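Local atomic coordinates of orotidine 5'-phosphate decarboxylase (Pyrococcus horikoshii, PDB entry 2CZD), a protein that probably catalyses the decarboxylation of orotidine 5'-monophosphate to uridine 5'-monophosphate, the last step of de novo UMP biosynthesis, and works as a homodimer. Residues D62-N67 with R90-A95; A79-V84 with L99-M104. All blocks are in the same frame, centred on the assembly; numbering follows the deposited sequence.

Contact 1: residues D62-N67 with R90-A95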
loop_
_atom_site.group_PDB
_atom_site.type_symbol
_atom_site.label_atom_id
_atom_site.label_comp_id
_atom_site.label_asym_id
_atom_site.label_seq_id
_atom_site.Cartn_x
_atom_site.Cartn_y
_atom_site.Cartn_z
ATOM N N ASP B 62 -3.557 1.787 -4.528
ATOM C CA ASP B 62 -3.387 1.294 -5.885
ATOM C C ASP B 62 -4.532 1.743 -6.802
ATOM O O ASP B 62 -5.421 2.532 -6.403
ATOM C CB ASP B 62 -3.301 -0.242 -5.861
ATOM C CG ASP B 62 -2.263 -0.777 -6.836
ATOM O OD1 ASP B 62 -2.366 -0.474 -8.038
ATOM O OD2 ASP B 62 -1.345 -1.502 -6.406
ATOM N N ILE B 63 -4.498 1.264 -8.050
ATOM C CA ILE B 63 -5.562 1.579 -8.991
ATOM C C ILE B 63 -6.847 0.906 -8.489
ATOM O O ILE B 63 -6.809 -0.080 -7.734
ATOM C CB ILE B 63 -5.219 1.108 -10.422
ATOM C CG1 ILE B 63 -5.185 -0.412 -10.507
ATOM C CG2 ILE B 63 -3.870 1.670 -10.813
ATOM C CD1 ILE B 63 -4.900 -0.921 -11.939
ATOM N N PRO B 64 -8.009 1.412 -8.907
ATOM C CA PRO B 64 -9.270 0.828 -8.439
ATOM C C PRO B 64 -9.405 -0.683 -8.493
ATOM O O PRO B 64 -9.754 -1.307 -7.489
ATOM C CB PRO B 64 -10.325 1.550 -9.276
ATOM C CG PRO B 64 -9.705 2.908 -9.471
ATOM C CD PRO B 64 -8.249 2.586 -9.767
ATOM N N ASN B 65 -9.115 -1.290 -9.637
ATOM C CA ASN B 65 -9.278 -2.732 -9.707
ATOM C C ASN B 65 -8.363 -3.513 -8.773
ATOM O O ASN B 65 -8.767 -4.538 -8.229
ATOM C CB ASN B 65 -9.080 -3.259 -11.125
ATOM C CG ASN B 65 -9.532 -4.710 -11.247
ATOM O OD1 ASN B 65 -10.722 -5.015 -11.085
ATOM N ND2 ASN B 65 -8.589 -5.616 -11.506
ATOM N N THR B 66 -7.124 -3.057 -8.603
ATOM C CA THR B 66 -6.199 -3.752 -7.715
ATOM C C THR B 66 -6.622 -3.541 -6.256
ATOM O O THR B 66 -6.549 -4.469 -5.455
ATOM C CB THR B 66 -4.773 -3.292 -7.982
ATOM O OG1 THR B 66 -4.459 -3.613 -9.348
ATOM C CG2 THR B 66 -3.767 -4.009 -7.050
ATOM N N ASN B 67 -7.081 -2.330 -5.922
ATOM C CA ASN B 67 -7.578 -2.078 -4.572
ATOM C C ASN B 67 -8.740 -3.035 -4.312
ATOM O O ASN B 67 -8.852 -3.622 -3.235
ATOM C CB ASN B 67 -8.100 -0.643 -4.446
ATOM C CG ASN B 67 -7.047 0.316 -3.930
ATOM O OD1 ASN B 67 -5.858 -0.002 -3.916
ATOM N ND2 ASN B 67 -7.483 1.502 -3.505
ATOM N N ARG B 90 -11.021 9.149 -5.513
ATOM C CA ARG B 90 -12.290 8.627 -5.022
ATOM C C ARG B 90 -12.634 7.247 -5.604
ATOM O O ARG B 90 -13.250 6.431 -4.921
ATOM C CB ARG B 90 -13.402 9.620 -5.355
ATOM C CG ARG B 90 -13.243 10.942 -4.620
ATOM C CD ARG B 90 -14.134 12.009 -5.262
ATOM N NE ARG B 90 -14.208 13.279 -4.523
ATOM C CZ ARG B 90 -13.266 14.228 -4.471
ATOM N NH1 ARG B 90 -12.101 14.102 -5.108
ATOM N NH2 ARG B 90 -13.522 15.355 -3.800
ATOM N N ASP B 91 -12.243 6.983 -6.848
ATOM C CA ASP B 91 -12.523 5.679 -7.433
ATOM C C ASP B 91 -11.767 4.580 -6.700
ATOM O O ASP B 91 -12.327 3.513 -6.441
ATOM C CB ASP B 91 -12.259 5.645 -8.959
ATOM C CG ASP B 91 -10.919 6.249 -9.369
ATOM O OD1 ASP B 91 -10.673 6.322 -10.595
ATOM O OD2 ASP B 91 -10.121 6.645 -8.510
ATOM N N SER B 92 -10.507 4.838 -6.354
ATOM C CA SER B 92 -9.735 3.859 -5.609
ATOM C C SER B 92 -10.309 3.651 -4.206
ATOM O O SER B 92 -10.271 2.530 -3.692
ATOM C CB SER B 92 -8.259 4.258 -5.556
ATOM O OG SER B 92 -7.667 4.058 -6.838
ATOM N N VAL B 93 -10.871 4.704 -3.604
ATOM C CA VAL B 93 -11.486 4.560 -2.283
ATOM C C VAL B 93 -12.785 3.767 -2.424
ATOM O O VAL B 93 -13.015 2.793 -1.683
ATOM C CB VAL B 93 -11.841 5.926 -1.677
ATOM C CG1 VAL B 93 -12.580 5.722 -0.360
ATOM C CG2 VAL B 93 -10.568 6.736 -1.424
ATOM N N MET B 94 -13.624 4.151 -3.395
ATOM C CA MET B 94 -14.900 3.463 -3.536
ATOM C C MET B 94 -14.777 2.005 -3.957
ATOM O O MET B 94 -15.653 1.186 -3.639
ATOM C CB MET B 94 -15.822 4.237 -4.491
ATOM C CG MET B 94 -16.340 5.553 -3.919
ATOM S SD MET B 94 -17.193 5.385 -2.328
ATOM C CE MET B 94 -18.583 4.448 -2.784
ATOM N N ALA B 95 -13.676 1.653 -4.619
ATOM C CA ALA B 95 -13.490 0.247 -5.004
ATOM C C ALA B 95 -13.361 -0.647 -3.770
ATOM O O ALA B 95 -13.709 -1.839 -3.811
ATOM C CB ALA B 95 -12.281 0.084 -5.904
#
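N67 and S92 bind two neighbouring helices of the barrel's outer layer where both begin. The CB and CG of N67 both lie 3.9 Å from the carbonyl oxygen of S92. Beyond CG the two tips part company: OD1 takes the backbone N-H of D62 at 3.0 Å, while ND2 turns to S92 O, also at 3.0 Å, in a nearly straight bond (168°). That oxygen sits almost in the amide plane of N67, although the donor stands well above the carbonyl plane of S92. An alanine here would lose both bonds and is likely to leave the D62 N-H and the S92 carbonyl without these mates, freeing the turn to shift against helix 90-97. S92 answers in kind: its hydroxyl donates to D62 O at 2.7 Å, in the carbonyl plane. With OG beside its own backbone N (chi1 -73°), it also reaches P64 CD at 3.3 Å. P64 CG rests against D91 CG at 3.6 Å, and A95 CB closes on P64 O. D91 OD1 accepts from G112 N of the second subunit, whose H110 packs on P64 and S92. D62, I63 and P64 belong to the substrate-binding run. Bonds to both its N-H, from N67 OD1, and its carbonyl, from S92 OG, hold the D62 backbone, and so probably help to place its side chain for the salt bridge with K59 of the second subunit.

Contact 2: residues A79-V84 with L99-M104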
loop_
_atom_site.group_PDB
_atom_site.type_symbol
_atom_site.label_atom_id
_atom_site.label_comp_id
_atom_site.label_asym_id
_atom_site.label_seq_id
_atom_site.Cartn_x
_atom_site.Cartn_y
_atom_site.Cartn_z
ATOM N N ALA B 79 -11.440 -9.457 7.732
ATOM C CA ALA B 79 -11.310 -8.059 8.143
ATOM C C ALA B 79 -12.667 -7.390 8.150
ATOM O O ALA B 79 -13.514 -7.669 7.296
ATOM C CB ALA B 79 -10.373 -7.276 7.182
ATOM N N ASP B 80 -12.866 -6.502 9.118
ATOM C CA ASP B 80 -14.097 -5.740 9.220
ATOM C C ASP B 80 -13.922 -4.345 8.635
ATOM O O ASP B 80 -14.894 -3.730 8.209
ATOM C CB ASP B 80 -14.535 -5.639 10.679
ATOM C CG ASP B 80 -14.921 -6.976 11.239
ATOM O OD1 ASP B 80 -16.011 -7.486 10.876
ATOM O OD2 ASP B 80 -14.122 -7.515 12.022
ATOM N N TYR B 81 -12.685 -3.842 8.631
ATOM C CA TYR B 81 -12.405 -2.509 8.084
ATOM C C TYR B 81 -11.069 -2.523 7.383
ATOM O O TYR B 81 -10.156 -3.230 7.796
ATOM C CB TYR B 81 -12.301 -1.421 9.174
ATOM C CG TYR B 81 -13.426 -1.397 10.166
ATOM C CD1 TYR B 81 -13.399 -2.234 11.281
ATOM C CD2 TYR B 81 -14.534 -0.575 9.975
ATOM C CE1 TYR B 81 -14.461 -2.253 12.189
ATOM C CE2 TYR B 81 -15.610 -0.589 10.880
ATOM C CZ TYR B 81 -15.557 -1.437 11.975
ATOM O OH TYR B 81 -16.637 -1.503 12.830
ATOM N N VAL B 82 -10.942 -1.720 6.326
ATOM C CA VAL B 82 -9.666 -1.610 5.640
ATOM C C VAL B 82 -9.307 -0.134 5.604
ATOM O O VAL B 82 -10.157 0.706 5.273
ATOM C CB VAL B 82 -9.751 -2.130 4.167
ATOM C CG1 VAL B 82 -8.497 -1.739 3.403
ATOM C CG2 VAL B 82 -9.901 -3.657 4.153
ATOM N N ILE B 83 -8.063 0.181 5.984
ATOM C CA ILE B 83 -7.576 1.566 5.917
ATOM C C ILE B 83 -7.090 1.842 4.490
ATOM O O ILE B 83 -6.271 1.096 3.937
ATOM C CB ILE B 83 -6.447 1.805 6.936
ATOM C CG1 ILE B 83 -7.038 1.662 8.339
ATOM C CG2 ILE B 83 -5.823 3.218 6.762
ATOM C CD1 ILE B 83 -6.025 1.817 9.501
ATOM N N VAL B 84 -7.595 2.926 3.905
ATOM C CA VAL B 84 -7.263 3.289 2.535
ATOM C C VAL B 84 -6.839 4.743 2.451
ATOM O O VAL B 84 -7.304 5.586 3.231
ATOM C CB VAL B 84 -8.491 3.088 1.607
ATOM C CG1 VAL B 84 -8.950 1.651 1.654
ATOM C CG2 VAL B 84 -9.615 4.032 2.038
ATOM N N LEU B 99 -16.842 -3.242 -1.059
ATOM C CA LEU B 99 -16.733 -4.559 -0.425
ATOM C C LEU B 99 -16.766 -4.626 1.099
ATOM O O LEU B 99 -16.944 -5.714 1.667
ATOM C CB LEU B 99 -15.460 -5.254 -0.920
ATOM C CG LEU B 99 -15.407 -5.361 -2.441
ATOM C CD1 LEU B 99 -14.108 -6.035 -2.851
ATOM C CD2 LEU B 99 -16.616 -6.152 -2.938
ATOM N N GLY B 100 -16.593 -3.488 1.765
ATOM C CA GLY B 100 -16.596 -3.484 3.219
ATOM C C GLY B 100 -16.345 -2.091 3.767
ATOM O O GLY B 100 -16.103 -1.146 3.007
ATOM N N GLU B 101 -16.379 -1.955 5.088
ATOM C CA GLU B 101 -16.176 -0.646 5.703
ATOM C C GLU B 101 -14.735 -0.186 5.626
ATOM O O GLU B 101 -13.790 -0.979 5.689
ATOM C CB GLU B 101 -16.686 -0.661 7.147
ATOM C CG GLU B 101 -18.197 -0.913 7.200
ATOM C CD GLU B 101 -18.774 -0.803 8.586
ATOM O OE1 GLU B 101 -18.943 0.338 9.054
ATOM O OE2 GLU B 101 -19.047 -1.857 9.213
ATOM N N ILE B 102 -14.579 1.124 5.494
ATOM C CA ILE B 102 -13.272 1.708 5.334
ATOM C C ILE B 102 -12.966 2.811 6.313
ATOM O O ILE B 102 -13.861 3.418 6.906
ATOM C CB ILE B 102 -13.101 2.303 3.909
ATOM C CG1 ILE B 102 -14.164 3.379 3.641
ATOM C CG2 ILE B 102 -13.191 1.179 2.860
ATOM C CD1 ILE B 102 -13.848 4.297 2.429
ATOM N N ILE B 103 -11.675 3.064 6.477
ATOM C CA ILE B 103 -11.168 4.141 7.329
ATOM C C ILE B 103 -10.214 4.872 6.388
ATOM O O ILE B 103 -9.346 4.244 5.789
ATOM C CB ILE B 103 -10.396 3.586 8.543
ATOM C CG1 ILE B 103 -11.391 2.943 9.516
ATOM C CG2 ILE B 103 -9.578 4.726 9.229
ATOM C CD1 ILE B 103 -10.744 2.036 10.556
ATOM N N MET B 104 -10.361 6.190 6.256
ATOM C CA MET B 104 -9.536 6.959 5.321
ATOM C C MET B 104 -8.390 7.729 5.937
ATOM O O MET B 104 -8.505 8.263 7.019
ATOM C CB MET B 104 -10.430 7.937 4.532
ATOM C CG MET B 104 -11.427 7.225 3.629
ATOM S SD MET B 104 -12.652 8.353 2.882
ATOM C CE MET B 104 -11.589 9.415 1.843
HETATM O O HOH W 1 -16.941 -4.550 6.416
HETATM O O HOH W 2 -19.191 -0.663 11.896
#
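V82 and I103 join adjacent parallel strands of the TIM barrel, linked through helix 90-97 as a beta-alpha-beta unit. The first shell is backbone: V82 N donates to E101 O at 3.0 Å, I103 N to V82 O at 3.1 Å, and V84 N to I103 O at 2.9 Å. The last runs nearly along the C=O axis, whereas I103 N stands above the carbonyl plane of V82. CA-H...O contacts fill in between, as from I83 CA to I103 O.

Side chains follow in two layers. Y81, I83 and I103 share one face, where I83 CG1 meets I103 CB at 3.9 Å and I103 CD1 reaches Y81 CB; I83 also approaches D57 of the substrate site and the catalytic K59. On the other, V84 CG2 touches M104 CG at 4.0 Å and nears I102 CD1, beneath V93 and V96 of helix 90-97. I102 turns CG1 between its backbone N and carbonyl carbon (chi1 59°), which sends CD1 to that helix.

Farther out, strand 53-60 borders segment 79-84 on its other edge: D80 takes the I54 N-H and Y81 OH bonds to E53, while K47 of helix 41-50 forms a salt bridge with D80. Y81 and E101 run side by side, ring CD2 3.6 Å from CB of the glutamate. At their ends one water donates to both Y81 OH and E101 OE2, the latter at 2.9 Å.

In the fold
The two contacts show how a TIM barrel couples its layers. Their centres lie 12 Å apart on the same side of the chain's centre, and their segments alternate in sequence: 62-67, 79-84, 90-95, 99-104. Helix 64-76 thus leads into strand 81-85, which leads through helix 90-97 to strand 101-105. Contact 2 belongs to the inner wall of strands, contact 1 to the outer ring of helices, near the dimer partner. V93 bridges them, its CG1 packing on I102 CD1 at 3.4 Å and, more loosely, on V84 and M104. Helix 90-97 therefore ties the barrel wall to the substrate-binding turn around D62, and both helix and turn meet the second subunit.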